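PDB 3TGH: glideosome-associated protein 50 from Plasmodium falciparum 3D7, which is a component of the glideosome, the complex behind gliding motility and host cell invasion, and may anchor it to the inner membrane complex. Local coordinates for residues A[225-237]-A[244-257]. Sequence-based numbering, arbitrary orientation.
Sequences EVDLYISGHDNNM and DMAHITCGSGSMSQ. With CO (cobalt (II) ion), chain G.
Gly251 O is held twice by Asn235: it accepts the side-chain ND2 (2.9 Å), lying close to the plane of the donating amide, and receives the CA-H of the same residue (CA to O 3.3 Å). A chi1 of -56°, setting CG beside its own backbone N, turns the Asn235 amide onto this oxygen. The Asn235 amide N-H reaches Gln257 OE1 (N to OE1 2.9 Å), arriving well above the plane of that side-chain amide, while Asn235 O accepts Gln257 N in the carbonyl plane. Gln257, extended beyond CG, is long enough to bring its amide back to the main chain of Asn235, and the two side-chain amides lie 43° apart. The Met255 methyl CE packs 3.6 Å from Asn235 OD1.

Gly251 suits its place because a side chain there would run into Asp234 O; its bare CA instead lies 3.3 Å from that oxygen, and its N bonds to Asn236 O. Nearby, Thr249 splits its two branches: CG2 rests 3.6 Å from both Asp234 O and Asn236 O, whereas OG1 shares a water with Asn236 ND2.

Leading into this loop, strands 228-231 and 245-250 run parallel, joined by five backbone hydrogen bonds. Leu228, Ile230 and Ile248 supply branched aliphatic side chains to one face, where Leu228 CD2 meets Ile248 CD1 at 3.7 Å; Leu228 also touches Ile286 and Ile248 touches Phe290, both in the other sheet. On the opposite face, His247 ND1 approaches the edge of the Tyr229 ring, whose hydroxyl bonds to Gln199 O.

His233, with Asp198 as its outside polar partner, binds cobalt through NE2 at 2.2 Å, alongside four waters. Gly232-His233-Asp234-Asn235 corresponds to the Gly-His-x-His motif following a core strand in calcineurin-like metallophosphoesterases, with Asn235 replacing the second histidine, consistent with a phosphatase fold that is not a phosphatase.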
# COMPACT_ATOMS: atom_id res chain seq x y z
N GLU A 225 11.63 0.38 13.19
CA GLU A 225 11.45 -1.08 13.16
C GLU A 225 10.21 -1.50 12.36
O GLU A 225 9.44 -2.38 12.78
CB GLU A 225 11.39 -1.65 14.58
CG GLU A 225 12.62 -1.35 15.43
CD GLU A 225 12.68 -2.23 16.66
OE1 GLU A 225 12.92 -3.45 16.51
OE2 GLU A 225 12.49 -1.71 17.78
N VAL A 226 10.04 -0.87 11.21
CA VAL A 226 8.95 -1.18 10.30
C VAL A 226 9.05 -2.64 9.84
O VAL A 226 10.14 -3.15 9.59
CB VAL A 226 8.97 -0.21 9.09
CG1 VAL A 226 8.12 -0.73 7.94
CG2 VAL A 226 8.53 1.18 9.56
N ASP A 227 7.90 -3.29 9.74
CA ASP A 227 7.84 -4.70 9.36
C ASP A 227 7.86 -4.90 7.85
O ASP A 227 8.68 -5.67 7.33
CB ASP A 227 6.58 -5.34 9.95
CG ASP A 227 6.60 -5.36 11.47
OD1 ASP A 227 7.42 -6.11 12.05
OD2 ASP A 227 5.81 -4.62 12.09
N LEU A 228 6.96 -4.19 7.16
CA LEU A 228 6.78 -4.31 5.71
C LEU A 228 6.74 -2.94 5.04
O LEU A 228 6.05 -2.04 5.51
CB LEU A 228 5.44 -4.97 5.39
CG LEU A 228 5.27 -6.47 5.22
CD1 LEU A 228 5.82 -7.25 6.38
CD2 LEU A 228 3.78 -6.75 5.01
N TYR A 229 7.46 -2.80 3.93
CA TYR A 229 7.20 -1.71 3.00
C TYR A 229 6.65 -2.33 1.72
O TYR A 229 7.35 -3.08 1.05
CB TYR A 229 8.45 -0.87 2.70
CG TYR A 229 8.22 0.19 1.63
CD1 TYR A 229 7.13 1.06 1.71
CD2 TYR A 229 9.05 0.31 0.53
CE1 TYR A 229 6.90 2.01 0.74
CE2 TYR A 229 8.83 1.27 -0.45
CZ TYR A 229 7.74 2.12 -0.35
OH TYR A 229 7.50 3.07 -1.31
N ILE A 230 5.38 -2.07 1.45
CA ILE A 230 4.67 -2.62 0.29
C ILE A 230 4.61 -1.56 -0.81
O ILE A 230 4.09 -0.45 -0.59
CB ILE A 230 3.24 -3.07 0.66
CG1 ILE A 230 3.25 -4.01 1.88
CG2 ILE A 230 2.55 -3.72 -0.56
CD1 ILE A 230 1.85 -4.36 2.43
N SER A 231 5.16 -1.87 -1.97
CA SER A 231 5.20 -0.94 -3.08
C SER A 231 4.72 -1.61 -4.36
O SER A 231 4.40 -2.81 -4.37
CB SER A 231 6.62 -0.40 -3.25
OG SER A 231 7.53 -1.45 -3.47
N GLY A 232 4.63 -0.83 -5.42
CA GLY A 232 4.20 -1.32 -6.72
C GLY A 232 5.18 -0.80 -7.75
O GLY A 232 6.39 -1.02 -7.61
N HIS A 233 4.67 -0.12 -8.76
CA HIS A 233 5.46 0.58 -9.77
C HIS A 233 6.11 -0.37 -10.76
O HIS A 233 5.86 -0.29 -11.96
CB HIS A 233 6.52 1.48 -9.13
CG HIS A 233 7.06 2.52 -10.05
ND1 HIS A 233 6.55 3.80 -10.10
CD2 HIS A 233 8.03 2.46 -10.99
CE1 HIS A 233 7.21 4.50 -11.01
NE2 HIS A 233 8.11 3.70 -11.57
N ASP A 234 6.95 -1.26 -10.26
CA ASP A 234 7.45 -2.37 -11.06
C ASP A 234 6.37 -3.44 -11.16
O ASP A 234 5.79 -3.85 -10.15
CB ASP A 234 8.74 -2.93 -10.46
CG ASP A 234 9.91 -1.97 -10.61
OD1 ASP A 234 9.94 -1.22 -11.60
OD2 ASP A 234 10.81 -1.97 -9.74
N ASN A 235 6.08 -3.88 -12.38
CA ASN A 235 4.94 -4.74 -12.65
C ASN A 235 5.29 -6.21 -12.46
O ASN A 235 5.34 -6.99 -13.41
CB ASN A 235 4.36 -4.48 -14.04
CG ASN A 235 3.97 -3.04 -14.25
OD1 ASN A 235 4.32 -2.43 -15.25
ND2 ASN A 235 3.24 -2.47 -13.28
N ASN A 236 5.54 -6.55 -11.20
CA ASN A 236 5.91 -7.89 -10.80
C ASN A 236 5.60 -8.09 -9.33
O ASN A 236 5.12 -7.16 -8.65
CB ASN A 236 7.40 -8.16 -11.10
CG ASN A 236 8.32 -7.20 -10.37
OD1 ASN A 236 8.81 -6.24 -10.95
ND2 ASN A 236 8.57 -7.47 -9.09
N MET A 237 5.83 -9.30 -8.85
CA MET A 237 5.74 -9.59 -7.42
C MET A 237 7.13 -9.95 -6.93
O MET A 237 7.90 -10.59 -7.65
CB MET A 237 4.75 -10.73 -7.16
CG MET A 237 3.31 -10.35 -7.49
SD MET A 237 2.07 -11.64 -7.13
CE MET A 237 2.76 -13.03 -7.98
N ASP A 244 15.41 -7.68 9.12
CA ASP A 244 14.07 -7.90 9.69
C ASP A 244 12.99 -6.96 9.13
O ASP A 244 11.96 -6.76 9.78
CB ASP A 244 14.11 -7.84 11.23
CG ASP A 244 15.07 -8.84 11.84
OD1 ASP A 244 14.94 -10.05 11.55
OD2 ASP A 244 15.95 -8.42 12.63
N MET A 245 13.22 -6.41 7.95
CA MET A 245 12.20 -5.67 7.22
C MET A 245 11.99 -6.34 5.88
O MET A 245 12.96 -6.65 5.18
CB MET A 245 12.62 -4.21 7.00
CG MET A 245 11.49 -3.35 6.42
SD MET A 245 11.93 -1.64 6.04
CE MET A 245 12.88 -1.19 7.50
N ALA A 246 10.73 -6.57 5.53
CA ALA A 246 10.39 -7.13 4.24
C ALA A 246 9.99 -6.01 3.28
O ALA A 246 9.14 -5.19 3.59
CB ALA A 246 9.26 -8.14 4.37
N HIS A 247 10.62 -6.00 2.11
CA HIS A 247 10.23 -5.13 1.02
C HIS A 247 9.41 -5.96 0.06
O HIS A 247 9.90 -6.93 -0.52
CB HIS A 247 11.47 -4.56 0.33
CG HIS A 247 12.34 -3.75 1.23
ND1 HIS A 247 12.34 -2.37 1.23
CD2 HIS A 247 13.22 -4.13 2.19
CE1 HIS A 247 13.19 -1.93 2.14
NE2 HIS A 247 13.75 -2.98 2.73
N ILE A 248 8.14 -5.62 -0.08
CA ILE A 248 7.24 -6.38 -0.92
C ILE A 248 6.83 -5.54 -2.11
O ILE A 248 6.31 -4.43 -1.93
CB ILE A 248 5.99 -6.81 -0.15
CG1 ILE A 248 6.37 -7.78 0.98
CG2 ILE A 248 4.98 -7.44 -1.10
CD1 ILE A 248 5.20 -8.16 1.87
N THR A 249 7.08 -6.05 -3.32
CA THR A 249 6.54 -5.46 -4.52
C THR A 249 5.29 -6.23 -4.93
O THR A 249 5.28 -7.48 -5.00
CB THR A 249 7.53 -5.49 -5.70
OG1 THR A 249 8.78 -4.93 -5.29
CG2 THR A 249 6.97 -4.68 -6.87
N CYS A 250 4.23 -5.48 -5.16
CA CYS A 250 2.95 -6.03 -5.57
C CYS A 250 2.40 -5.09 -6.64
O CYS A 250 1.44 -4.35 -6.41
CB CYS A 250 2.03 -6.14 -4.35
SG CYS A 250 0.50 -7.01 -4.65
N GLY A 251 3.04 -5.11 -7.80
CA GLY A 251 2.73 -4.17 -8.88
C GLY A 251 2.14 -4.80 -10.14
O GLY A 251 2.05 -4.14 -11.17
N SER A 252 1.71 -6.05 -10.05
CA SER A 252 1.22 -6.77 -11.23
C SER A 252 -0.29 -7.02 -11.19
O SER A 252 -0.77 -8.07 -11.60
CB SER A 252 2.02 -8.07 -11.42
OG SER A 252 1.80 -8.99 -10.36
N GLY A 253 -1.06 -6.03 -10.73
CA GLY A 253 -2.51 -6.14 -10.69
C GLY A 253 -3.19 -6.21 -12.06
O GLY A 253 -4.31 -6.72 -12.17
N SER A 254 -2.54 -5.66 -13.09
CA SER A 254 -3.09 -5.69 -14.46
C SER A 254 -2.07 -6.03 -15.56
O SER A 254 -2.47 -6.42 -16.65
CB SER A 254 -3.73 -4.36 -14.82
OG SER A 254 -2.78 -3.31 -14.89
N MET A 255 -0.78 -5.86 -15.27
CA MET A 255 0.28 -6.00 -16.27
C MET A 255 1.46 -6.74 -15.69
O MET A 255 1.68 -6.72 -14.48
CB MET A 255 0.82 -4.63 -16.70
CG MET A 255 -0.18 -3.67 -17.26
SD MET A 255 0.59 -2.07 -17.58
CE MET A 255 0.87 -1.47 -15.91
N SER A 256 2.24 -7.33 -16.58
CA SER A 256 3.44 -8.06 -16.22
C SER A 256 4.61 -7.56 -17.06
O SER A 256 4.49 -7.42 -18.28
CB SER A 256 3.24 -9.55 -16.49
OG SER A 256 4.47 -10.25 -16.39
N GLN A 257 5.73 -7.28 -16.41
CA GLN A 257 6.98 -7.11 -17.12
C GLN A 257 7.94 -8.16 -16.57
O GLN A 257 7.98 -8.38 -15.35
CB GLN A 257 7.52 -5.68 -17.02
CG GLN A 257 7.73 -5.19 -15.61
CD GLN A 257 7.81 -3.66 -15.49
OE1 GLN A 257 8.03 -3.14 -14.41
NE2 GLN A 257 7.64 -2.95 -16.61
CO CO G . 9.76 4.51 -12.75
O HOH W 1 10.31 -5.86 -7.37
O HOH W 2 8.53 5.19 -14.18
O HOH W 3 9.32 6.80 -11.99
O HOH W 4 10.29 2.52 -13.76
O HOH W 5 11.36 4.40 -10.97